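Local coordinates for UPF0141 protein yjdB (Campylobacter jejuni subsp. jejuni HB93-13, PDB 4TN0) that probably transfers phosphoethanolamine to cell-surface acceptors in the periplasm, as a zinc-binding enzyme of the alkaline phosphatase-like superfamily, at residues N32-L35 with N41-N44; N44-K49 with S167-F172; K48-V53 with L203-I208. One frame throughout, in Å; residues are numbered along the deposited sequence.

Contact 1: residues N32-L35 with N41-N44; sequences NYSL and NDTN
Residues Asn32-Leu35 and Asn41-Asn44 are two pieces of one loop that meet with their end-to-end directions 47° apart, and their backbones come closest at Ser34 and Asp42, whose CA atoms are 5.4 Å apart. The loop joins strands 18-24 and 53-59 of the alkaline phosphatase-like fold, and the second piece bends through an inverse gamma turn centred on Asp42. Five hydrogen bonds close the buried interface, each using at least one side-chain group. Thr43 OG1 gives its proton to Asn32 O at 2.8 Å, approaching from slightly outside the carbonyl plane, and accepts one from Ser34 N at 3.1 Å. This hydroxyl stands between its own backbone N and carbonyl carbon, where it can bridge the two peptide groups. Ser34 OG plays the matching part from the other piece: it donates to Asp42 OD1 at 2.6 Å, meeting that oxygen nearly along its C-O bond, and accepts the N-H of Asn44 at 2.8 Å. Asp42 OD1 also forms a salt bridge with Lys48, so a charge pair probably polarises the serine bond. Asn44 sends its amide back across the first piece, at about a right angle to the side chains of Tyr33 and Leu35. Its ND2, hydrogen-bonded to Asp201 of helix 186-211, lies obliquely beside the Tyr33 ring, with ring and amide planes 38° apart. The Tyr33 hydroxyl bonds to Tyr223, on strand 218-224, and the side chain is about 13 Å from the bound zinc ion. Leu35 CD1 packs over one face of the Asn44 amide, 3.5 Å from Asn44 CG, while Asn44 OD1 accepts the Leu35 N-H at 2.7 Å in an almost straight bond of 176°.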
loop_
_atom_site.group_PDB
_atom_site.type_symbol
_atom_site.label_atom_id
_atom_site.label_comp_id
_atom_site.label_asym_id
_atom_site.label_seq_id
_atom_site.Cartn_x
_atom_site.Cartn_y
_atom_site.Cartn_z
ATOM N N ASN A 32 5.603 -6.425 12.542
ATOM C CA ASN A 32 5.671 -7.857 12.233
ATOM C C ASN A 32 6.296 -8.109 10.864
ATOM O O ASN A 32 6.042 -9.118 10.225
ATOM C CB ASN A 32 4.293 -8.504 12.304
ATOM C CG ASN A 32 3.793 -8.662 13.726
ATOM O OD1 ASN A 32 3.799 -7.718 14.514
ATOM N ND2 ASN A 32 3.356 -9.859 14.059
ATOM N N TYR A 33 7.085 -7.151 10.404
ATOM C CA TYR A 33 7.840 -7.300 9.171
ATOM C C TYR A 33 9.286 -7.701 9.497
ATOM O O TYR A 33 9.967 -7.047 10.294
ATOM C CB TYR A 33 7.753 -6.010 8.339
ATOM C CG TYR A 33 6.509 -6.007 7.483
ATOM C CD1 TYR A 33 5.245 -5.973 8.066
ATOM C CD2 TYR A 33 6.592 -6.087 6.086
ATOM C CE1 TYR A 33 4.094 -6.011 7.292
ATOM C CE2 TYR A 33 5.445 -6.118 5.295
ATOM C CZ TYR A 33 4.197 -6.092 5.912
ATOM O OH TYR A 33 3.050 -6.123 5.162
ATOM N N SER A 34 9.710 -8.847 8.973
ATOM C CA SER A 34 11.079 -9.302 9.194
ATOM C C SER A 34 12.081 -8.425 8.422
ATOM O O SER A 34 13.248 -8.328 8.800
ATOM C CB SER A 34 11.226 -10.781 8.822
ATOM O OG SER A 34 10.766 -11.039 7.501
ATOM N N LEU A 35 11.613 -7.779 7.354
ATOM C CA LEU A 35 12.390 -6.765 6.626
ATOM C C LEU A 35 12.831 -5.639 7.550
ATOM O O LEU A 35 13.786 -4.914 7.259
ATOM C CB LEU A 35 11.571 -6.190 5.455
ATOM C CG LEU A 35 11.555 -6.988 4.140
ATOM C CD1 LEU A 35 10.376 -6.604 3.237
ATOM C CD2 LEU A 35 12.864 -6.860 3.376
ATOM N N ASN A 41 8.722 -14.791 13.322
ATOM C CA ASN A 41 8.484 -15.470 12.043
ATOM C C ASN A 41 9.010 -14.635 10.876
ATOM O O ASN A 41 8.868 -13.419 10.878
ATOM C CB ASN A 41 6.989 -15.776 11.848
ATOM C CG ASN A 41 6.429 -16.665 12.950
ATOM O OD1 ASN A 41 7.099 -17.586 13.410
ATOM N ND2 ASN A 41 5.193 -16.403 13.367
ATOM N N ASP A 42 9.660 -15.280 9.909
ATOM C CA ASP A 42 10.215 -14.570 8.751
ATOM C C ASP A 42 9.129 -14.232 7.734
ATOM O O ASP A 42 9.008 -14.891 6.691
ATOM C CB ASP A 42 11.318 -15.384 8.069
ATOM C CG ASP A 42 11.999 -14.614 6.946
ATOM O OD1 ASP A 42 11.875 -13.370 6.916
ATOM O OD2 ASP A 42 12.630 -15.247 6.070
ATOM N N THR A 43 8.357 -13.191 8.029
ATOM C CA THR A 43 7.200 -12.806 7.214
ATOM C C THR A 43 7.565 -12.302 5.815
ATOM O O THR A 43 6.733 -12.299 4.903
ATOM C CB THR A 43 6.384 -11.717 7.905
ATOM O OG1 THR A 43 7.254 -10.636 8.256
ATOM C CG2 THR A 43 5.717 -12.265 9.157
ATOM N N ASN A 44 8.798 -11.842 5.658
ATOM C CA ASN A 44 9.224 -11.266 4.391
ATOM C C ASN A 44 10.185 -12.150 3.599
ATOM O O ASN A 44 11.093 -11.662 2.934
ATOM C CB ASN A 44 9.840 -9.908 4.659
ATOM C CG ASN A 44 8.867 -8.966 5.318
ATOM O OD1 ASN A 44 9.142 -8.409 6.377
ATOM N ND2 ASN A 44 7.726 -8.765 4.681
#

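Contact 2: residues N44-K49 with S167-F172; sequences NFYTKK and SEFKKF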
loop_
_atom_site.group_PDB
_atom_site.type_symbol
_atom_site.label_atom_id
_atom_site.label_comp_id
_atom_site.label_asym_id
_atom_site.label_seq_id
_atom_site.Cartn_x
_atom_site.Cartn_y
_atom_site.Cartn_z
ATOM N N ASN A 44 8.798 -11.842 5.658
ATOM C CA ASN A 44 9.224 -11.266 4.391
ATOM C C ASN A 44 10.185 -12.150 3.599
ATOM O O ASN A 44 11.093 -11.662 2.934
ATOM C CB ASN A 44 9.840 -9.908 4.659
ATOM C CG ASN A 44 8.867 -8.966 5.318
ATOM O OD1 ASN A 44 9.142 -8.409 6.377
ATOM N ND2 ASN A 44 7.726 -8.765 4.681
ATOM N N PHE A 45 9.973 -13.457 3.706
ATOM C CA PHE A 45 10.754 -14.481 3.021
ATOM C C PHE A 45 10.886 -14.276 1.501
ATOM O O PHE A 45 11.950 -14.511 0.934
ATOM C CB PHE A 45 10.120 -15.833 3.301
ATOM C CG PHE A 45 10.775 -16.973 2.599
ATOM C CD1 PHE A 45 11.934 -17.538 3.110
ATOM C CD2 PHE A 45 10.229 -17.495 1.434
ATOM C CE1 PHE A 45 12.539 -18.604 2.474
ATOM C CE2 PHE A 45 10.834 -18.559 0.787
ATOM C CZ PHE A 45 11.993 -19.113 1.310
ATOM N N TYR A 46 9.817 -13.835 0.845
ATOM C CA TYR A 46 9.830 -13.740 -0.612
ATOM C C TYR A 46 10.442 -12.458 -1.184
ATOM O O TYR A 46 11.295 -12.528 -2.075
ATOM C CB TYR A 46 8.413 -13.911 -1.138
ATOM C CG TYR A 46 7.878 -15.284 -0.858
ATOM C CD1 TYR A 46 7.128 -15.539 0.283
ATOM C CD2 TYR A 46 8.152 -16.343 -1.716
ATOM C CE1 TYR A 46 6.650 -16.807 0.551
ATOM C CE2 TYR A 46 7.672 -17.622 -1.463
ATOM C CZ TYR A 46 6.923 -17.851 -0.327
ATOM O OH TYR A 46 6.445 -19.119 -0.062
ATOM N N THR A 47 10.004 -11.297 -0.702
ATOM C CA THR A 47 10.537 -10.035 -1.216
ATOM C C THR A 47 11.952 -9.767 -0.680
ATOM O O THR A 47 12.642 -8.879 -1.187
ATOM C CB THR A 47 9.606 -8.820 -0.925
ATOM O OG1 THR A 47 9.334 -8.723 0.470
ATOM C CG2 THR A 47 8.292 -8.961 -1.669
ATOM N N LYS A 48 12.389 -10.516 0.335
ATOM C CA LYS A 48 13.791 -10.424 0.762
ATOM C C LYS A 48 14.719 -10.849 -0.373
ATOM O O LYS A 48 15.831 -10.345 -0.500
ATOM C CB LYS A 48 14.087 -11.286 1.996
ATOM C CG LYS A 48 13.994 -10.567 3.334
ATOM C CD LYS A 48 14.194 -11.546 4.517
ATOM C CE LYS A 48 14.190 -10.827 5.860
ATOM N NZ LYS A 48 14.521 -11.718 7.019
ATOM N N LYS A 49 14.255 -11.797 -1.181
ATOM C CA LYS A 49 15.043 -12.324 -2.288
ATOM C C LYS A 49 15.096 -11.352 -3.468
ATOM O O LYS A 49 15.900 -11.520 -4.381
ATOM C CB LYS A 49 14.496 -13.690 -2.712
ATOM C CG LYS A 49 14.625 -14.699 -1.570
ATOM C CD LYS A 49 14.164 -16.100 -1.920
ATOM C CE LYS A 49 14.176 -17.003 -0.671
ATOM N NZ LYS A 49 14.140 -18.467 -0.993
ATOM N N SER A 167 -3.989 -22.725 2.087
ATOM C CA SER A 167 -3.280 -23.663 2.968
ATOM C C SER A 167 -1.789 -23.682 2.676
ATOM O O SER A 167 -0.975 -23.920 3.562
ATOM C CB SER A 167 -3.883 -25.082 2.875
ATOM O OG SER A 167 -3.668 -25.712 1.615
ATOM N N GLU A 168 -1.424 -23.379 1.435
ATOM C CA GLU A 168 -0.025 -23.427 1.045
ATOM C C GLU A 168 0.822 -22.386 1.787
ATOM O O GLU A 168 2.055 -22.499 1.814
ATOM C CB GLU A 168 0.101 -23.219 -0.474
ATOM C CG GLU A 168 -0.588 -24.318 -1.327
ATOM C CD GLU A 168 -2.102 -24.102 -1.523
ATOM O OE1 GLU A 168 -2.603 -23.014 -1.186
ATOM O OE2 GLU A 168 -2.794 -25.010 -2.030
ATOM N N PHE A 169 0.172 -21.413 2.439
ATOM C CA PHE A 169 0.903 -20.371 3.186
ATOM C C PHE A 169 0.569 -20.374 4.676
ATOM O O PHE A 169 0.848 -19.412 5.384
ATOM C CB PHE A 169 0.644 -18.987 2.568
ATOM C CG PHE A 169 1.216 -18.844 1.181
ATOM C CD1 PHE A 169 2.572 -18.619 0.994
ATOM C CD2 PHE A 169 0.410 -18.996 0.067
ATOM C CE1 PHE A 169 3.110 -18.522 -0.281
ATOM C CE2 PHE A 169 0.937 -18.902 -1.207
ATOM C CZ PHE A 169 2.288 -18.666 -1.381
ATOM N N LYS A 170 -0.014 -21.471 5.147
ATOM C CA LYS A 170 -0.182 -21.730 6.574
ATOM C C LYS A 170 1.156 -22.218 7.088
ATOM O O LYS A 170 1.282 -23.352 7.507
ATOM C CB LYS A 170 -1.289 -22.779 6.803
ATOM C CG LYS A 170 -1.752 -23.011 8.257
ATOM C CD LYS A 170 -2.969 -23.974 8.313
ATOM C CE LYS A 170 -3.344 -24.296 9.752
ATOM N NZ LYS A 170 -4.642 -25.025 9.896
ATOM N N LYS A 171 2.164 -21.357 7.044
ATOM C CA LYS A 171 3.533 -21.782 7.312
ATOM C C LYS A 171 3.883 -21.686 8.789
ATOM O O LYS A 171 4.755 -22.409 9.267
ATOM C CB LYS A 171 4.513 -20.968 6.447
ATOM C CG LYS A 171 5.985 -21.404 6.505
ATOM C CD LYS A 171 6.713 -20.997 5.214
ATOM C CE LYS A 171 8.225 -20.850 5.392
ATOM N NZ LYS A 171 8.838 -20.088 4.262
ATOM N N PHE A 172 3.212 -20.791 9.512
ATOM C CA PHE A 172 3.471 -20.594 10.941
ATOM C C PHE A 172 2.345 -21.210 11.794
ATOM O O PHE A 172 1.171 -20.876 11.619
ATOM C CB PHE A 172 3.647 -19.107 11.243
ATOM C CG PHE A 172 4.625 -18.412 10.326
ATOM C CD1 PHE A 172 5.908 -18.911 10.155
ATOM C CD2 PHE A 172 4.265 -17.255 9.640
ATOM C CE1 PHE A 172 6.819 -18.274 9.318
ATOM C CE2 PHE A 172 5.172 -16.605 8.794
ATOM C CZ PHE A 172 6.449 -17.113 8.632
#
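Lys171 NZ stands over the face of the Phe45 ring, 4.0 Å from its centroid and only 9° off the ring normal, a cation-pi contact of near-ideal geometry. No hydrogen bond crosses between Asn44-Lys49 and Ser167-Phe172, so this ammonium group supplies the charged part of a contact otherwise built from aromatic side chains. The lysine leaves the backbone with CG anti to its N (chi1 -174°) and stays extended beyond, which carries NZ the whole way across a gap in which the nearest CA atoms, those of Phe45 and Lys171, are 11.1 Å apart. Phe45 also swings out, and the two side chains cross at about a right angle. Its opposite face is covered by Lys49 CE, offset toward the rim, so the ring is sandwiched between lysine chains. Tyr46 joins in from beside it: Phe45 CD2 lies over the centre of the tyrosine ring, 3.6 Å above its plane. The second bridge runs from Tyr46 to Phe169. Here the phenol end does the touching, with Tyr46 OH 3.4 Å from Phe169 CE1 and near the plane of the phenylalanine ring, at its edge; Tyr46 CZ follows at 3.9 Å from the same carbon. Tyr202 of helix 186-211 meets both rings, edge-to-face with Tyr46 and at about 45° to Phe169, and thereby extends the pair into an aromatic cluster on the surface of the fold. The bridge joins the loop after strand 18-24 to the loop that leads into helix 186-211. With 144 Å² buried and no hydrogen bond across it, the contact rests on the attraction of an ammonium group to a pi face and on ring packing.

Contact 3: residues K48-V53 with L203-I208; sequences KKDNVV and LLSEII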
loop_
_atom_site.group_PDB
_atom_site.type_symbol
_atom_site.label_atom_id
_atom_site.label_comp_id
_atom_site.label_asym_id
_atom_site.label_seq_id
_atom_site.Cartn_x
_atom_site.Cartn_y
_atom_site.Cartn_z
ATOM N N LYS A 48 12.389 -10.516 0.335
ATOM C CA LYS A 48 13.791 -10.424 0.762
ATOM C C LYS A 48 14.719 -10.849 -0.373
ATOM O O LYS A 48 15.831 -10.345 -0.500
ATOM C CB LYS A 48 14.087 -11.286 1.996
ATOM C CG LYS A 48 13.994 -10.567 3.334
ATOM C CD LYS A 48 14.194 -11.546 4.517
ATOM C CE LYS A 48 14.190 -10.827 5.860
ATOM N NZ LYS A 48 14.521 -11.718 7.019
ATOM N N LYS A 49 14.255 -11.797 -1.181
ATOM C CA LYS A 49 15.043 -12.324 -2.288
ATOM C C LYS A 49 15.096 -11.352 -3.468
ATOM O O LYS A 49 15.900 -11.520 -4.381
ATOM C CB LYS A 49 14.496 -13.690 -2.712
ATOM C CG LYS A 49 14.625 -14.699 -1.570
ATOM C CD LYS A 49 14.164 -16.100 -1.920
ATOM C CE LYS A 49 14.176 -17.003 -0.671
ATOM N NZ LYS A 49 14.140 -18.467 -0.993
ATOM N N ASP A 50 14.260 -10.322 -3.436
ATOM C CA ASP A 50 14.266 -9.336 -4.502
ATOM C C ASP A 50 14.935 -8.057 -4.019
ATOM O O ASP A 50 14.939 -7.046 -4.725
ATOM C CB ASP A 50 12.840 -9.053 -4.976
ATOM C CG ASP A 50 12.184 -10.269 -5.602
ATOM O OD1 ASP A 50 12.836 -10.928 -6.436
ATOM O OD2 ASP A 50 11.018 -10.570 -5.263
ATOM N N ASN A 51 15.517 -8.129 -2.821
ATOM C CA ASN A 51 16.209 -7.001 -2.186
ATOM C C ASN A 51 15.415 -5.684 -2.211
ATOM O O ASN A 51 15.963 -4.610 -2.481
ATOM C CB ASN A 51 17.581 -6.808 -2.831
ATOM C CG ASN A 51 18.418 -8.077 -2.790
ATOM O OD1 ASN A 51 18.906 -8.473 -1.727
ATOM N ND2 ASN A 51 18.579 -8.728 -3.945
ATOM N N VAL A 52 14.113 -5.794 -1.958
ATOM C CA VAL A 52 13.217 -4.650 -1.915
ATOM C C VAL A 52 13.671 -3.649 -0.858
ATOM O O VAL A 52 14.380 -4.019 0.078
ATOM C CB VAL A 52 11.771 -5.101 -1.634
ATOM C CG1 VAL A 52 11.302 -6.066 -2.710
ATOM C CG2 VAL A 52 11.655 -5.755 -0.253
ATOM N N VAL A 53 13.288 -2.381 -1.022
ATOM C CA VAL A 53 13.574 -1.358 -0.015
ATOM C C VAL A 53 12.416 -1.274 0.980
ATOM O O VAL A 53 11.252 -1.180 0.576
ATOM C CB VAL A 53 13.807 0.037 -0.648
ATOM C CG1 VAL A 53 13.995 1.086 0.424
ATOM C CG2 VAL A 53 15.012 0.015 -1.562
ATOM N N LEU A 203 2.760 -12.521 -2.822
ATOM C CA LEU A 203 2.054 -11.855 -3.904
ATOM C C LEU A 203 2.830 -10.641 -4.405
ATOM O O LEU A 203 2.781 -10.304 -5.600
ATOM C CB LEU A 203 0.670 -11.440 -3.449
ATOM C CG LEU A 203 -0.326 -12.566 -3.225
ATOM C CD1 LEU A 203 -1.664 -11.951 -2.936
ATOM C CD2 LEU A 203 -0.403 -13.514 -4.436
ATOM N N LEU A 204 3.519 -9.963 -3.494
ATOM C CA LEU A 204 4.382 -8.865 -3.915
ATOM C C LEU A 204 5.483 -9.378 -4.828
ATOM O O LEU A 204 5.693 -8.825 -5.903
ATOM C CB LEU A 204 4.977 -8.122 -2.708
ATOM C CG LEU A 204 4.215 -6.899 -2.181
ATOM C CD1 LEU A 204 2.746 -7.150 -1.935
ATOM C CD2 LEU A 204 4.913 -6.292 -0.961
ATOM N N SER A 205 6.156 -10.454 -4.444
ATOM C CA SER A 205 7.262 -10.916 -5.273
ATOM C C SER A 205 6.745 -11.506 -6.595
ATOM O O SER A 205 7.448 -11.459 -7.595
ATOM C CB SER A 205 8.151 -11.904 -4.507
ATOM O OG SER A 205 7.576 -13.187 -4.443
ATOM N N GLU A 206 5.525 -12.036 -6.612
ATOM C CA GLU A 206 4.889 -12.455 -7.866
ATOM C C GLU A 206 4.622 -11.261 -8.771
ATOM O O GLU A 206 4.666 -11.376 -9.997
ATOM C CB GLU A 206 3.590 -13.206 -7.600
ATOM C CG GLU A 206 3.803 -14.635 -7.107
ATOM C CD GLU A 206 4.460 -15.553 -8.137
ATOM O OE1 GLU A 206 3.811 -15.835 -9.166
ATOM O OE2 GLU A 206 5.606 -16.007 -7.902
ATOM N N ILE A 207 4.316 -10.121 -8.164
ATOM C CA ILE A 207 4.120 -8.888 -8.920
ATOM C C ILE A 207 5.451 -8.440 -9.516
ATOM O O ILE A 207 5.531 -8.136 -10.699
ATOM C CB ILE A 207 3.518 -7.779 -8.032
ATOM C CG1 ILE A 207 2.012 -8.003 -7.893
ATOM C CG2 ILE A 207 3.780 -6.374 -8.621
ATOM C CD1 ILE A 207 1.381 -7.154 -6.820
ATOM N N ILE A 208 6.495 -8.443 -8.693
ATOM C CA ILE A 208 7.847 -8.149 -9.143
ATOM C C ILE A 208 8.246 -9.103 -10.270
ATOM O O ILE A 208 8.846 -8.699 -11.269
ATOM C CB ILE A 208 8.860 -8.277 -7.974
ATOM C CG1 ILE A 208 8.636 -7.181 -6.934
ATOM C CG2 ILE A 208 10.290 -8.205 -8.459
ATOM C CD1 ILE A 208 9.631 -7.219 -5.807
#
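Asp50 lays its carboxylate against one side of helix 186-211, where OD2 rests 3.3 Å from Ser205 CB and the group overlaps the side chain of Ile208. The two side chains, Asp50 and Ile208, come from opposite directions. Both branches of the isoleucine take part: CD1 and CG2 each lie 4.0 Å from Asp50 CG, so the carboxyl carbon faces a small hydrocarbon surface, and CD1 also approaches OD2 to 3.7 Å. A chi1 of -64° turns the carboxylate, anti to its own carbonyl carbon, onto Ser205 CB and Ile208. Ser205 turns its methylene to the acid and spends its hydroxyl elsewhere: OG bonds to Tyr202 O one turn back in the helix and stays 4.4 Å from Asp50 OD2. Further along the loop, Val52 adds a purely apolar touch, its CG1 methyl meeting Ile208 CD1 at 3.7 Å. The terminal methyl of Ile208 thus touches both the valine and the acid. Val52 also packs on Ile256 of strand 252-259, and Ile208 on Leu221 and Trp258, so the valine-isoleucine pair belongs to the layer between the helix and the central mixed sheet. The contact sets the loop that runs into strand 53-59 against helix 186-211, beside the helix-sheet interface of the alkaline phosphatase-like fold. The nearest CA atoms, those of Asp50 and Ser205, are 7.2 Å apart. No hydrogen bond or salt bridge crosses here: the carboxylate meets methyl and methylene carbons, so van der Waals contact joins the segments.

How the contacts relate
All three contacts involve the long loop between strands 18-24 and 53-59, taken in order along the chain. Contact 1 folds the loop on itself, contact 2 ties its later part, 44-49, to the loop leading into helix 186-211, and contact 3 sets its end on that helix. The centre of contact 2 lies about 9 Å from that of contact 1 and about 11 Å from that of contact 3; the outer two are about 13 Å apart. Asn44 belongs to the first two, Lys48 and Lys49 to the last two, and Thr47 packs on both Leu35 and Leu204. The second part of the loop is thus held at successive points before it enters the central sheet.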